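Local coordinates for protein adenosylmethionine-8-amino-7-oxononanoate aminotransferase (Methanocaldococcus jannaschii, PDB 6ZHK) that probably catalyses pyridoxal-phosphate-dependent transfer of the amino group of S-adenosylmethionine to 7-keto-8-aminopelargonic acid, a step of biotin biosynthesis, at residues D57-I62 / G427-P432; W63-G68 / V440-I445. One frame throughout, in Å; residues are numbered along the deposited sequence.

Contact 1. Residues D57-I62 / G427-P432; sequences DAVSSI and GIYMRP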
loop_
_atom_site.group_PDB
_atom_site.type_symbol
_atom_site.label_atom_id
_atom_site.label_comp_id
_atom_site.label_asym_id
_atom_site.label_seq_id
_atom_site.Cartn_x
_atom_site.Cartn_y
_atom_site.Cartn_z
ATOM N N ASP A 57 -11.508 2.171 22.634
ATOM C CA ASP A 57 -10.563 2.489 21.555
ATOM C C ASP A 57 -10.594 4.001 21.267
ATOM O O ASP A 57 -11.214 4.472 20.319
ATOM C CB ASP A 57 -10.938 1.670 20.333
ATOM C CG ASP A 57 -9.899 1.688 19.208
ATOM O OD1 ASP A 57 -8.898 2.452 19.305
ATOM O OD2 ASP A 57 -10.133 0.953 18.256
ATOM N N ALA A 58 -9.909 4.751 22.112
ATOM C CA ALA A 58 -10.058 6.201 22.159
ATOM C C ALA A 58 -9.290 6.837 20.990
ATOM O O ALA A 58 -9.538 8.006 20.715
ATOM C CB ALA A 58 -9.541 6.708 23.502
ATOM N N VAL A 59 -8.461 6.046 20.273
ATOM C CA VAL A 59 -7.799 6.537 19.064
ATOM C C VAL A 59 -8.292 5.821 17.798
ATOM O O VAL A 59 -7.658 5.906 16.716
ATOM C CB VAL A 59 -6.264 6.554 19.191
ATOM C CG1 VAL A 59 -5.754 7.636 20.160
ATOM C CG2 VAL A 59 -5.658 5.167 19.525
ATOM N N SER A 60 -9.372 5.049 17.933
ATOM C CA SER A 60 -9.964 4.363 16.788
ATOM C C SER A 60 -8.957 3.525 16.035
ATOM O O SER A 60 -8.999 3.503 14.812
ATOM C CB SER A 60 -10.606 5.373 15.864
ATOM O OG SER A 60 -11.743 5.926 16.508
ATOM N N SER A 61 -8.120 2.755 16.762
ATOM C CA SER A 61 -7.157 1.874 16.084
ATOM C C SER A 61 -6.317 2.676 15.061
ATOM O O SER A 61 -6.008 2.189 13.965
ATOM C CB SER A 61 -7.767 0.594 15.515
ATOM O OG SER A 61 -8.520 -0.134 16.512
ATOM N N ILE A 62 -5.913 3.889 15.502
ATOM C CA ILE A 62 -5.077 4.813 14.738
ATOM C C ILE A 62 -5.917 5.405 13.588
ATOM O O ILE A 62 -5.501 5.438 12.392
ATOM C CB ILE A 62 -3.709 4.225 14.305
ATOM C CG1 ILE A 62 -3.085 3.246 15.310
ATOM C CG2 ILE A 62 -2.725 5.347 13.863
ATOM C CD1 ILE A 62 -2.681 3.874 16.626
ATOM N N GLY A 427 -8.954 1.411 31.664
ATOM C CA GLY A 427 -9.734 0.720 30.635
ATOM C C GLY A 427 -9.851 1.545 29.336
ATOM O O GLY A 427 -10.843 1.416 28.630
ATOM N N ILE A 428 -8.838 2.388 29.038
ATOM C CA ILE A 428 -8.834 3.215 27.842
ATOM C C ILE A 428 -7.497 3.070 27.119
ATOM O O ILE A 428 -6.407 3.196 27.714
ATOM C CB ILE A 428 -9.062 4.706 28.187
ATOM C CG1 ILE A 428 -10.439 4.932 28.814
ATOM C CG2 ILE A 428 -8.786 5.576 26.912
ATOM C CD1 ILE A 428 -10.596 6.303 29.500
ATOM N N TYR A 429 -7.561 2.906 25.783
ATOM C CA TYR A 429 -6.381 2.793 24.955
ATOM C C TYR A 429 -6.236 4.135 24.245
ATOM O O TYR A 429 -7.140 4.554 23.501
ATOM C CB TYR A 429 -6.547 1.715 23.864
ATOM C CG TYR A 429 -5.394 1.746 22.878
ATOM C CD1 TYR A 429 -4.073 1.668 23.303
ATOM C CD2 TYR A 429 -5.648 1.833 21.520
ATOM C CE1 TYR A 429 -3.000 1.721 22.399
ATOM C CE2 TYR A 429 -4.604 1.853 20.601
ATOM C CZ TYR A 429 -3.287 1.802 21.044
ATOM O OH TYR A 429 -2.328 1.942 20.074
ATOM N N MET A 430 -5.099 4.799 24.480
ATOM C CA MET A 430 -4.779 6.023 23.805
ATOM C C MET A 430 -3.321 5.948 23.359
ATOM O O MET A 430 -2.474 5.551 24.169
ATOM C CB MET A 430 -4.996 7.185 24.790
ATOM C CG MET A 430 -4.752 8.585 24.186
ATOM S SD MET A 430 -3.022 9.121 24.046
ATOM C CE MET A 430 -2.390 9.159 25.732
ATOM N N ARG A 431 -3.049 6.261 22.067
ATOM C CA ARG A 431 -1.674 6.391 21.582
ATOM C C ARG A 431 -1.334 7.869 21.405
ATOM O O ARG A 431 -1.975 8.548 20.610
ATOM C CB ARG A 431 -1.425 5.678 20.238
ATOM C CG ARG A 431 0.038 5.736 19.814
ATOM C CD ARG A 431 0.257 4.956 18.525
ATOM N NE ARG A 431 1.598 5.108 17.977
ATOM C CZ ARG A 431 2.636 4.322 18.285
ATOM N NH1 ARG A 431 2.531 3.340 19.196
ATOM N NH2 ARG A 431 3.781 4.559 17.685
ATOM N N PRO A 432 -0.283 8.396 22.082
ATOM C CA PRO A 432 0.056 9.803 21.949
ATOM C C PRO A 432 1.054 10.008 20.819
ATOM O O PRO A 432 1.596 9.051 20.253
ATOM C CB PRO A 432 0.708 10.016 23.324
ATOM C CG PRO A 432 1.585 8.750 23.487
ATOM C CD PRO A 432 0.627 7.665 22.985
#

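Contact 2. Residues W63-G68 / V440-I445; sequences WCNLFG and VPPLSI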
loop_
_atom_site.group_PDB
_atom_site.type_symbol
_atom_site.label_atom_id
_atom_site.label_comp_id
_atom_site.label_asym_id
_atom_site.label_seq_id
_atom_site.Cartn_x
_atom_site.Cartn_y
_atom_site.Cartn_z
ATOM N N TRP A 63 -7.112 5.891 13.986
ATOM C CA TRP A 63 -7.824 6.951 13.281
ATOM C C TRP A 63 -8.516 6.354 12.046
ATOM O O TRP A 63 -8.818 7.099 11.104
ATOM C CB TRP A 63 -6.899 8.129 12.868
ATOM C CG TRP A 63 -5.866 8.609 13.856
ATOM C CD1 TRP A 63 -5.752 8.313 15.179
ATOM C CD2 TRP A 63 -4.738 9.463 13.550
ATOM N NE1 TRP A 63 -4.640 8.928 15.725
ATOM C CE2 TRP A 63 -3.981 9.609 14.742
ATOM C CE3 TRP A 63 -4.277 10.081 12.380
ATOM C CZ2 TRP A 63 -2.819 10.378 14.784
ATOM C CZ3 TRP A 63 -3.125 10.839 12.418
ATOM C CH2 TRP A 63 -2.435 11.023 13.623
ATOM N N CYS A 64 -8.846 5.065 12.103
ATOM C CA CYS A 64 -9.620 4.428 11.032
ATOM C C CYS A 64 -10.972 3.842 11.468
ATOM O O CYS A 64 -11.845 3.598 10.614
ATOM C CB CYS A 64 -8.787 3.367 10.315
ATOM S SG CYS A 64 -8.384 1.951 11.377
ATOM N N ASN A 65 -11.125 3.482 12.748
ATOM C CA ASN A 65 -12.340 2.749 13.127
ATOM C C ASN A 65 -13.498 3.746 13.254
ATOM O O ASN A 65 -13.381 4.697 13.977
ATOM C CB ASN A 65 -12.075 1.928 14.389
ATOM C CG ASN A 65 -13.312 1.148 14.808
ATOM O OD1 ASN A 65 -14.306 1.721 15.260
ATOM N ND2 ASN A 65 -13.317 -0.126 14.456
ATOM N N LEU A 66 -14.619 3.533 12.571
ATOM C CA LEU A 66 -15.673 4.544 12.627
ATOM C C LEU A 66 -16.781 4.081 13.560
ATOM O O LEU A 66 -17.405 4.898 14.199
ATOM C CB LEU A 66 -16.306 4.683 11.242
ATOM C CG LEU A 66 -15.430 5.322 10.144
ATOM C CD1 LEU A 66 -16.269 5.527 8.914
ATOM C CD2 LEU A 66 -14.796 6.636 10.622
ATOM N N PHE A 67 -17.125 2.815 13.498
ATOM C CA PHE A 67 -18.396 2.375 14.065
ATOM C C PHE A 67 -18.235 1.246 15.083
ATOM O O PHE A 67 -19.232 0.574 15.405
ATOM C CB PHE A 67 -19.323 1.918 12.937
ATOM C CG PHE A 67 -19.671 3.041 12.008
ATOM C CD1 PHE A 67 -20.191 4.241 12.504
ATOM C CD2 PHE A 67 -19.486 2.880 10.632
ATOM C CE1 PHE A 67 -20.491 5.286 11.644
ATOM C CE2 PHE A 67 -19.801 3.921 9.772
ATOM C CZ PHE A 67 -20.325 5.105 10.274
ATOM N N GLY A 68 -17.025 1.053 15.574
ATOM C CA GLY A 68 -16.809 -0.011 16.554
ATOM C C GLY A 68 -16.236 -1.246 15.870
ATOM O O GLY A 68 -16.079 -1.238 14.640
ATOM N N VAL A 440 -8.976 10.369 19.088
ATOM C CA VAL A 440 -9.715 10.259 17.829
ATOM C C VAL A 440 -10.709 9.130 18.040
ATOM O O VAL A 440 -10.446 7.988 17.673
ATOM C CB VAL A 440 -8.783 10.026 16.606
ATOM C CG1 VAL A 440 -9.579 9.885 15.260
ATOM C CG2 VAL A 440 -7.801 11.166 16.533
ATOM N N PRO A 441 -11.823 9.392 18.756
ATOM C CA PRO A 441 -12.738 8.329 19.146
ATOM C C PRO A 441 -13.605 7.932 17.945
ATOM O O PRO A 441 -13.783 8.718 17.010
ATOM C CB PRO A 441 -13.600 8.984 20.241
ATOM C CG PRO A 441 -13.600 10.449 19.879
ATOM C CD PRO A 441 -12.227 10.706 19.280
ATOM N N PRO A 442 -14.188 6.713 17.946
ATOM C CA PRO A 442 -15.060 6.298 16.853
ATOM C C PRO A 442 -16.271 7.225 16.822
ATOM O O PRO A 442 -16.615 7.811 17.854
ATOM C CB PRO A 442 -15.482 4.858 17.162
ATOM C CG PRO A 442 -14.901 4.548 18.560
ATOM C CD PRO A 442 -13.985 5.682 18.978
ATOM N N LEU A 443 -16.897 7.335 15.646
ATOM C CA LEU A 443 -18.127 8.098 15.500
ATOM C C LEU A 443 -19.231 7.470 16.359
ATOM O O LEU A 443 -20.192 8.164 16.734
ATOM C CB LEU A 443 -18.580 8.025 14.028
ATOM C CG LEU A 443 -17.564 8.547 12.992
ATOM C CD1 LEU A 443 -18.208 8.567 11.625
ATOM C CD2 LEU A 443 -17.030 9.931 13.342
ATOM N N SER A 444 -19.045 6.184 16.698
ATOM C CA SER A 444 -20.023 5.441 17.498
ATOM C C SER A 444 -19.845 5.622 19.004
ATOM O O SER A 444 -20.618 5.015 19.762
ATOM C CB SER A 444 -20.006 3.973 17.132
ATOM O OG SER A 444 -18.671 3.478 17.169
ATOM N N ILE A 445 -18.862 6.435 19.462
ATOM C CA ILE A 445 -18.618 6.623 20.885
ATOM C C ILE A 445 -19.899 7.149 21.528
ATOM O O ILE A 445 -20.550 8.018 20.953
ATOM C CB ILE A 445 -17.426 7.584 21.158
ATOM C CG1 ILE A 445 -17.065 7.524 22.651
ATOM C CG2 ILE A 445 -17.744 9.004 20.688
ATOM C CD1 ILE A 445 -15.715 8.147 23.011
#

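Contact 1. Residues D57-I62 / G427-P432
Val59 stands at about a right angle to Tyr429, and its CG2 methyl reaches the ring obliquely, 3.6 Å from Tyr429 CE2. A branched valine suits the place because its two methyls have different targets: CG1 lies along the other backbone, 3.6 Å from Arg431 N. A chi1 of -70° sets CG1 anti to the carbonyl carbon and CG2 between the backbone N and the carbonyl carbon, and from there CG2 meets the ring. Arg431 N is buried here and has no hydrogen-bond partner in the model. Asp57, by contrast, runs beside Tyr429 and points the same way; its carboxylate is turned 46° from the ring plane, yet OD1 lies at the ring edge, 4.0 Å from Tyr429 CD2. The backbones meet as a parallel bridge between strands 54-57 and 428-429, the latter an outermost strand, within this chain, of a four-stranded mixed sheet in this class-III aminotransferase. Ala58 N continues the pairing with a bond of 3.1 Å to Tyr429 O. The chain then leaves the sheet through a type I turn, Asp57 to Ser60, and enters residues with positive phi. The carboxylate fixes this bend: OD1 accepts Ser61 N at 2.7 Å and OD2 accepts Ser61 OG, both on their syn sides, while His69 also bonds OD2. Alanine's short CB fits close to Tyr429 O and packs 3.7 Å from Ile428 CG2. At the far end Ile62 crosses the extended Arg431 obliquely, Ile62 CD1 touching Arg431 CD at 3.7 Å. Arg431, predicted to bind substrate, carries its guanidinium onward to Tyr25, whose backbone O bonds NH2.

Contact 2. Residues W63-G68 / V440-I445
Leu443 reaches across to Leu66 and Phe67, and its CB, CG and CD1 each meet something on the other loop. CB rests 3.3 Å from Leu66 O; CG, anti to the carbonyl carbon (chi1 -58°), comes to 4.1 Å from Leu66 CD2; the tip, CD1, sits 4.0 Å from both Leu66 CD2 and Phe67 CE1, approaching that ring obliquely. The two leucines lie alongside each other and point the same way, and a leucine branch suits this apolar place, where Phe356 of helix 343-358 packs on both. Leu66 O also takes two weak hydrogen bonds, from Leu443 N at 2.9 Å and from Ser444 N, so one carbonyl receives successive amides of the type I turn Pro442 to Ile445. The Pro442 ring puts its CB against the same oxygen, 3.5 Å from Leu66 O. Within 63-68 the loop has its own brace, an Asx motif: Asn65 OD1 accepts Gly68 N at 2.8 Å through an in-plane lone pair, while Asn65 ND2 donates to Gly68 O from above the carbonyl plane. A leucine in place of Asn65 would probably leave Gly68 N without its mate and the loop freer to turn, since it could form neither bond. The backbone angles of Gly68 favour glycine, because a CB would be jammed against Phe67 O. Ser444 is small enough for its OG to fit against Phe67 C, and that hydroxyl bonds Asn45. Farther back, Val440 CG2 makes a CH-pi contact over the five-membered ring of Trp63, 4.0 Å from its centroid; the indole reaches close to Lys301, the predicted cofactor-bearing lysine.

Overall arrangement
From the N terminus, the chain runs along strand 54-57 into 57-62 and straight on through 63-68, so the first halves of both contacts are consecutive. More than 350 residues, including the seven-stranded sheet, follow before 427-432 comes back to close contact 1; strand 436-439 then leads to 440-445, which closes contact 2. The segments alternate, so the two long loops cross rather than nest. Contact 1 pairs strand 428-429, at the edge of the four-stranded sheet in this chain, with strand 54-57, and contact 2 joins the loop before helix 72-82 to the one before helix 447-463. Their centres are about 10 Å apart, and Ser60 and Ala58 probably hydrogen-bond the backbone of Val440, coupling the pair.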